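Local atomic coordinates of glycosyl hydrolase family 88 (Pedobacter heparinus, PDB entry 3WIW), a protein that is an unsaturated glucuronyl hydrolase specific for heparin, probably removing the unsaturated uronic acid from the end of heparin fragments. Residues W73-E87 with F119-T132. Residues are numbered along the deposited sequence; the frame is centred on the assembly and turned at random.
Sequences WTTGFFPGTLWYGYE and FMLYCSYGNAYRVT
Gly76 and Gly80 lie against Met120 and Ser124, as helices 77-87 and 119-132, running the same way, cross at 27° with axes 7.3 Å apart. Gly76 CA makes a CA-H...O contact with Met120 O at 3.3 Å, and Gly80 CA lies 3.1 Å from Cys123 O, so the backbones nearly touch. Water 1 donates hydrogen bonds to Trp73 O and, weakly, Phe119 O, and accepts one from Gly76 N.

Trp83 is a knob among Asn127, Ala128, Val131 and Thr132. With CG anti to the carbonyl carbon (chi1 -71°), its indole lays one face over Ala128 CA, a CH-pi contact 3.8 Å from the six-membered ring centroid. Thr132 CG2 lies 3.6 Å from Trp83 CH2, and NE1 bonds to Thr102. Replacing Trp83 with an alanine is likely to open a gap over Ala128 and Thr132 and leave Thr102 without its indole partner.

Arg130 grips Glu87 end-on: NH2 meets OE1 and NH1 meets OE2, each at 2.8 Å. NH2 also donates to Asn127 OD1, and Lys386 also pairs with Glu87. At the other end, the edge of Trp73 meets the face of Phe119, planes at 63°. Phe77 CZ lies 3.3 Å from Phe119 CD1, the rings oblique. The nearest side-chain atoms of Phe119 and Asp116, the predicted nucleophile, are about 3 Å apart. The chemistry grades from charged pairing at the C-terminal ends to an aromatic cluster beside the probable active site of this alpha6/alpha6-barrel.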
loop_
_atom_site.group_PDB
_atom_site.type_symbol
_atom_site.label_atom_id
_atom_site.label_comp_id
_atom_site.label_asym_id
_atom_site.label_seq_id
_atom_site.Cartn_x
_atom_site.Cartn_y
_atom_site.Cartn_z
ATOM N N TRP A 73 -2.686 -5.710 11.006
ATOM C CA TRP A 73 -1.818 -4.899 10.153
ATOM C C TRP A 73 -2.562 -3.988 9.174
ATOM O O TRP A 73 -1.979 -3.016 8.663
ATOM C CB TRP A 73 -0.835 -5.774 9.384
ATOM C CG TRP A 73 -1.392 -6.463 8.148
ATOM C CD1 TRP A 73 -2.009 -7.678 8.095
ATOM C CD2 TRP A 73 -1.320 -5.985 6.795
ATOM N NE1 TRP A 73 -2.320 -7.996 6.776
ATOM C CE2 TRP A 73 -1.905 -6.969 5.964
ATOM C CE3 TRP A 73 -0.804 -4.822 6.207
ATOM C CZ2 TRP A 73 -2.004 -6.821 4.571
ATOM C CZ3 TRP A 73 -0.897 -4.671 4.830
ATOM C CH2 TRP A 73 -1.500 -5.667 4.021
ATOM N N THR A 74 -3.830 -4.300 8.893
ATOM C CA THR A 74 -4.600 -3.516 7.951
ATOM C C THR A 74 -5.438 -2.451 8.641
ATOM O O THR A 74 -6.170 -1.748 7.969
ATOM C CB THR A 74 -5.586 -4.388 7.114
ATOM O OG1 THR A 74 -6.704 -4.766 7.936
ATOM C CG2 THR A 74 -4.902 -5.635 6.531
ATOM N N THR A 75 -5.326 -2.306 9.966
ATOM C CA THR A 75 -6.307 -1.517 10.692
ATOM C C THR A 75 -6.271 -0.012 10.341
ATOM O O THR A 75 -7.278 0.694 10.474
ATOM C CB THR A 75 -6.160 -1.756 12.205
ATOM O OG1 THR A 75 -7.344 -1.313 12.868
ATOM C CG2 THR A 75 -4.942 -1.031 12.775
ATOM N N GLY A 76 -5.116 0.488 9.918
ATOM C CA GLY A 76 -4.979 1.893 9.576
ATOM C C GLY A 76 -5.551 2.287 8.233
ATOM O O GLY A 76 -5.717 3.492 7.985
ATOM N N PHE A 77 -5.837 1.326 7.342
ATOM C CA PHE A 77 -6.255 1.684 5.992
ATOM C C PHE A 77 -7.604 2.393 5.920
ATOM O O PHE A 77 -7.727 3.379 5.215
ATOM C CB PHE A 77 -6.252 0.470 5.061
ATOM C CG PHE A 77 -4.864 -0.037 4.768
ATOM C CD1 PHE A 77 -3.959 0.751 4.043
ATOM C CD2 PHE A 77 -4.463 -1.293 5.208
ATOM C CE1 PHE A 77 -2.683 0.288 3.728
ATOM C CE2 PHE A 77 -3.178 -1.768 4.919
ATOM C CZ PHE A 77 -2.277 -0.971 4.190
ATOM N N PHE A 78 -8.620 1.912 6.636
ATOM C CA PHE A 78 -9.944 2.539 6.577
ATOM C C PHE A 78 -9.923 4.023 7.011
ATOM O O PHE A 78 -10.401 4.869 6.256
ATOM C CB PHE A 78 -10.973 1.741 7.346
ATOM C CG PHE A 78 -12.344 2.334 7.293
ATOM C CD1 PHE A 78 -13.050 2.391 6.089
ATOM C CD2 PHE A 78 -12.933 2.839 8.437
ATOM C CE1 PHE A 78 -14.318 2.937 6.039
ATOM C CE2 PHE A 78 -14.202 3.390 8.406
ATOM C CZ PHE A 78 -14.908 3.441 7.205
ATOM N N PRO A 79 -9.317 4.363 8.176
ATOM C CA PRO A 79 -9.254 5.805 8.463
ATOM C C PRO A 79 -8.463 6.573 7.391
ATOM O O PRO A 79 -8.842 7.685 7.036
ATOM C CB PRO A 79 -8.594 5.889 9.842
ATOM C CG PRO A 79 -8.103 4.512 10.162
ATOM C CD PRO A 79 -8.882 3.535 9.311
ATOM N N GLY A 80 -7.408 5.982 6.842
ATOM C CA GLY A 80 -6.688 6.617 5.755
ATOM C C GLY A 80 -7.564 6.878 4.548
ATOM O O GLY A 80 -7.490 7.942 3.921
ATOM N N THR A 81 -8.407 5.909 4.214
ATOM C CA THR A 81 -9.323 6.030 3.078
ATOM C C THR A 81 -10.331 7.151 3.318
ATOM O O THR A 81 -10.674 7.910 2.392
ATOM C CB THR A 81 -10.011 4.686 2.790
ATOM O OG1 THR A 81 -8.987 3.692 2.674
ATOM C CG2 THR A 81 -10.803 4.741 1.488
ATOM N N LEU A 82 -10.776 7.290 4.569
ATOM C CA LEU A 82 -11.643 8.403 4.935
ATOM C C LEU A 82 -10.942 9.753 4.723
ATOM O O LEU A 82 -11.542 10.689 4.184
ATOM C CB LEU A 82 -12.123 8.261 6.389
ATOM C CG LEU A 82 -13.151 7.155 6.681
ATOM C CD1 LEU A 82 -13.329 7.000 8.185
ATOM C CD2 LEU A 82 -14.491 7.456 5.987
ATOM N N TRP A 83 -9.665 9.860 5.116
ATOM C CA TRP A 83 -8.919 11.094 4.847
ATOM C C TRP A 83 -8.862 11.378 3.353
ATOM O O TRP A 83 -9.098 12.508 2.909
ATOM C CB TRP A 83 -7.496 11.053 5.430
ATOM C CG TRP A 83 -7.484 11.146 6.928
ATOM C CD1 TRP A 83 -7.119 10.163 7.806
ATOM C CD2 TRP A 83 -7.924 12.260 7.724
ATOM N NE1 TRP A 83 -7.262 10.616 9.099
ATOM C CE2 TRP A 83 -7.773 11.891 9.077
ATOM C CE3 TRP A 83 -8.431 13.529 7.419
ATOM C CZ2 TRP A 83 -8.106 12.751 10.133
ATOM C CZ3 TRP A 83 -8.774 14.374 8.458
ATOM C CH2 TRP A 83 -8.588 13.989 9.804
ATOM N N TYR A 84 -8.556 10.358 2.559
ATOM C CA TYR A 84 -8.536 10.548 1.114
ATOM C C TYR A 84 -9.910 10.934 0.527
ATOM O O TYR A 84 -9.998 11.799 -0.345
ATOM C CB TYR A 84 -7.993 9.306 0.423
ATOM C CG TYR A 84 -6.492 9.083 0.531
ATOM C CD1 TYR A 84 -5.604 10.118 0.889
ATOM C CD2 TYR A 84 -5.961 7.823 0.282
ATOM C CE1 TYR A 84 -4.233 9.886 0.960
ATOM C CE2 TYR A 84 -4.603 7.585 0.364
ATOM C CZ TYR A 84 -3.738 8.611 0.679
ATOM O OH TYR A 84 -2.380 8.367 0.736
ATOM N N GLY A 85 -10.982 10.318 1.019
ATOM C CA GLY A 85 -12.327 10.668 0.607
ATOM C C GLY A 85 -12.619 12.128 0.918
ATOM O O GLY A 85 -13.211 12.830 0.106
ATOM N N TYR A 86 -12.165 12.600 2.082
ATOM C CA TYR A 86 -12.302 14.006 2.441
ATOM C C TYR A 86 -11.521 14.907 1.484
ATOM O O TYR A 86 -12.032 15.930 1.028
ATOM C CB TYR A 86 -11.834 14.233 3.882
ATOM C CG TYR A 86 -11.701 15.692 4.248
ATOM C CD1 TYR A 86 -12.783 16.557 4.146
ATOM C CD2 TYR A 86 -10.498 16.202 4.712
ATOM C CE1 TYR A 86 -12.671 17.901 4.482
ATOM C CE2 TYR A 86 -10.384 17.526 5.054
ATOM C CZ TYR A 86 -11.463 18.378 4.938
ATOM O OH TYR A 86 -11.316 19.702 5.287
ATOM N N GLU A 87 -10.288 14.525 1.164
ATOM C CA GLU A 87 -9.480 15.341 0.258
ATOM C C GLU A 87 -10.081 15.432 -1.143
ATOM O O GLU A 87 -10.057 16.493 -1.771
ATOM C CB GLU A 87 -8.048 14.819 0.182
ATOM C CG GLU A 87 -7.292 14.984 1.470
ATOM C CD GLU A 87 -5.843 14.626 1.290
ATOM O OE1 GLU A 87 -5.534 13.420 1.297
ATOM O OE2 GLU A 87 -5.013 15.546 1.112
ATOM N N PHE A 119 1.946 1.160 7.642
ATOM C CA PHE A 119 0.577 0.932 7.205
ATOM C C PHE A 119 -0.431 1.311 8.300
ATOM O O PHE A 119 -1.504 1.835 8.005
ATOM C CB PHE A 119 0.385 -0.544 6.873
ATOM C CG PHE A 119 1.100 -1.025 5.634
ATOM C CD1 PHE A 119 0.938 -0.398 4.400
ATOM C CD2 PHE A 119 1.882 -2.176 5.696
ATOM C CE1 PHE A 119 1.544 -0.947 3.230
ATOM C CE2 PHE A 119 2.495 -2.711 4.561
ATOM C CZ PHE A 119 2.314 -2.095 3.335
ATOM N N MET A 120 -0.103 1.000 9.554
ATOM C CA MET A 120 -1.072 1.143 10.644
ATOM C C MET A 120 -1.217 2.571 11.154
ATOM O O MET A 120 -2.337 3.061 11.267
ATOM C CB MET A 120 -0.681 0.221 11.802
ATOM C CG MET A 120 -0.720 -1.262 11.388
ATOM S SD MET A 120 0.177 -2.361 12.510
ATOM C CE MET A 120 -1.013 -2.492 13.794
ATOM N N LEU A 121 -0.092 3.214 11.486
ATOM C CA LEU A 121 -0.096 4.596 11.989
ATOM C C LEU A 121 0.114 5.631 10.905
ATOM O O LEU A 121 -0.516 6.676 10.923
ATOM C CB LEU A 121 0.991 4.794 13.037
ATOM C CG LEU A 121 0.697 4.202 14.403
ATOM C CD1 LEU A 121 1.953 4.229 15.270
ATOM C CD2 LEU A 121 -0.383 5.016 15.092
ATOM N N TYR A 122 1.035 5.396 9.976
ATOM C CA TYR A 122 1.278 6.454 9.005
ATOM C C TYR A 122 0.096 6.635 8.026
ATOM O O TYR A 122 -0.226 7.767 7.643
ATOM C CB TYR A 122 2.619 6.273 8.289
ATOM C CG TYR A 122 3.069 7.531 7.578
ATOM C CD1 TYR A 122 3.402 8.677 8.302
ATOM C CD2 TYR A 122 3.156 7.575 6.184
ATOM C CE1 TYR A 122 3.811 9.838 7.644
ATOM C CE2 TYR A 122 3.542 8.726 5.507
ATOM C CZ TYR A 122 3.896 9.857 6.259
ATOM O OH TYR A 122 4.302 11.025 5.628
ATOM N N CYS A 123 -0.588 5.556 7.624
ATOM C CA CYS A 123 -1.794 5.716 6.814
ATOM C C CYS A 123 -2.942 6.398 7.537
ATOM O O CYS A 123 -3.802 6.982 6.894
ATOM C CB CYS A 123 -2.285 4.369 6.262
ATOM S SG CYS A 123 -1.116 3.534 5.165
ATOM N N SER A 124 -2.958 6.320 8.866
ATOM C CA SER A 124 -4.074 6.869 9.625
ATOM C C SER A 124 -3.687 8.222 10.210
ATOM O O SER A 124 -4.026 9.271 9.644
ATOM C CB SER A 124 -4.531 5.855 10.692
ATOM O OG SER A 124 -3.460 5.494 11.541
ATOM N N TYR A 125 -2.926 8.190 11.304
ATOM C CA TYR A 125 -2.394 9.398 11.933
ATOM C C TYR A 125 -1.543 10.228 10.975
ATOM O O TYR A 125 -1.581 11.457 11.037
ATOM C CB TYR A 125 -1.538 9.061 13.162
ATOM C CG TYR A 125 -2.334 8.781 14.409
ATOM C CD1 TYR A 125 -2.973 7.556 14.593
ATOM C CD2 TYR A 125 -2.472 9.748 15.405
ATOM C CE1 TYR A 125 -3.713 7.306 15.728
ATOM C CE2 TYR A 125 -3.207 9.495 16.544
ATOM C CZ TYR A 125 -3.816 8.274 16.711
ATOM O OH TYR A 125 -4.553 8.032 17.856
ATOM N N GLY A 126 -0.759 9.583 10.106
ATOM C CA GLY A 126 0.109 10.342 9.211
ATOM C C GLY A 126 -0.692 11.223 8.264
ATOM O O GLY A 126 -0.421 12.430 8.115
ATOM N N ASN A 127 -1.689 10.618 7.620
ATOM C CA ASN A 127 -2.592 11.383 6.778
ATOM C C ASN A 127 -3.349 12.447 7.567
ATOM O O ASN A 127 -3.513 13.574 7.095
ATOM C CB ASN A 127 -3.555 10.450 6.038
ATOM C CG ASN A 127 -2.941 9.876 4.791
ATOM O OD1 ASN A 127 -2.344 10.609 3.992
ATOM N ND2 ASN A 127 -3.022 8.565 4.634
ATOM N N ALA A 128 -3.793 12.097 8.771
ATOM C CA ALA A 128 -4.523 13.016 9.624
ATOM C C ALA A 128 -3.679 14.267 9.885
ATOM O O ALA A 128 -4.165 15.393 9.778
ATOM C CB ALA A 128 -4.833 12.345 10.940
ATOM N N TYR A 129 -2.414 14.080 10.245
ATOM C CA TYR A 129 -1.562 15.211 10.579
ATOM C C TYR A 129 -1.246 16.040 9.332
ATOM O O TYR A 129 -1.215 17.276 9.398
ATOM C CB TYR A 129 -0.281 14.752 11.257
ATOM C CG TYR A 129 0.503 15.910 11.820
ATOM C CD1 TYR A 129 -0.026 16.707 12.846
ATOM C CD2 TYR A 129 1.759 16.231 11.317
ATOM C CE1 TYR A 129 0.680 17.780 13.368
ATOM C CE2 TYR A 129 2.476 17.311 11.833
ATOM C CZ TYR A 129 1.918 18.074 12.858
ATOM O OH TYR A 129 2.587 19.144 13.408
ATOM N N ARG A 130 -1.050 15.369 8.195
ATOM C CA ARG A 130 -0.776 16.083 6.957
ATOM C C ARG A 130 -1.979 16.955 6.574
ATOM O O ARG A 130 -1.839 18.136 6.219
ATOM C CB ARG A 130 -0.448 15.096 5.836
ATOM C CG ARG A 130 -0.203 15.781 4.495
ATOM C CD ARG A 130 0.063 14.761 3.377
ATOM N NE ARG A 130 -1.008 13.767 3.305
ATOM C CZ ARG A 130 -2.165 13.964 2.677
ATOM N NH1 ARG A 130 -2.394 15.109 2.032
ATOM N NH2 ARG A 130 -3.092 13.019 2.705
ATOM N N VAL A 131 -3.169 16.375 6.653
ATOM C CA VAL A 131 -4.370 17.081 6.224
ATOM C C VAL A 131 -4.736 18.245 7.167
ATOM O O VAL A 131 -5.081 19.340 6.709
ATOM C CB VAL A 131 -5.557 16.102 6.040
ATOM C CG1 VAL A 131 -6.871 16.863 5.829
ATOM C CG2 VAL A 131 -5.285 15.135 4.861
ATOM N N THR A 132 -4.634 18.025 8.480
ATOM C CA THR A 132 -5.188 18.960 9.455
ATOM C C THR A 132 -4.147 19.809 10.184
ATOM O O THR A 132 -4.485 20.876 10.699
ATOM C CB THR A 132 -5.998 18.214 10.531
ATOM O OG1 THR A 132 -5.110 17.481 11.386
ATOM C CG2 THR A 132 -7.052 17.287 9.910
HETATM O O HOH W 1 -3.045 -0.567 8.352
HETATM O O HOH W 2 -0.698 10.161 1.908
#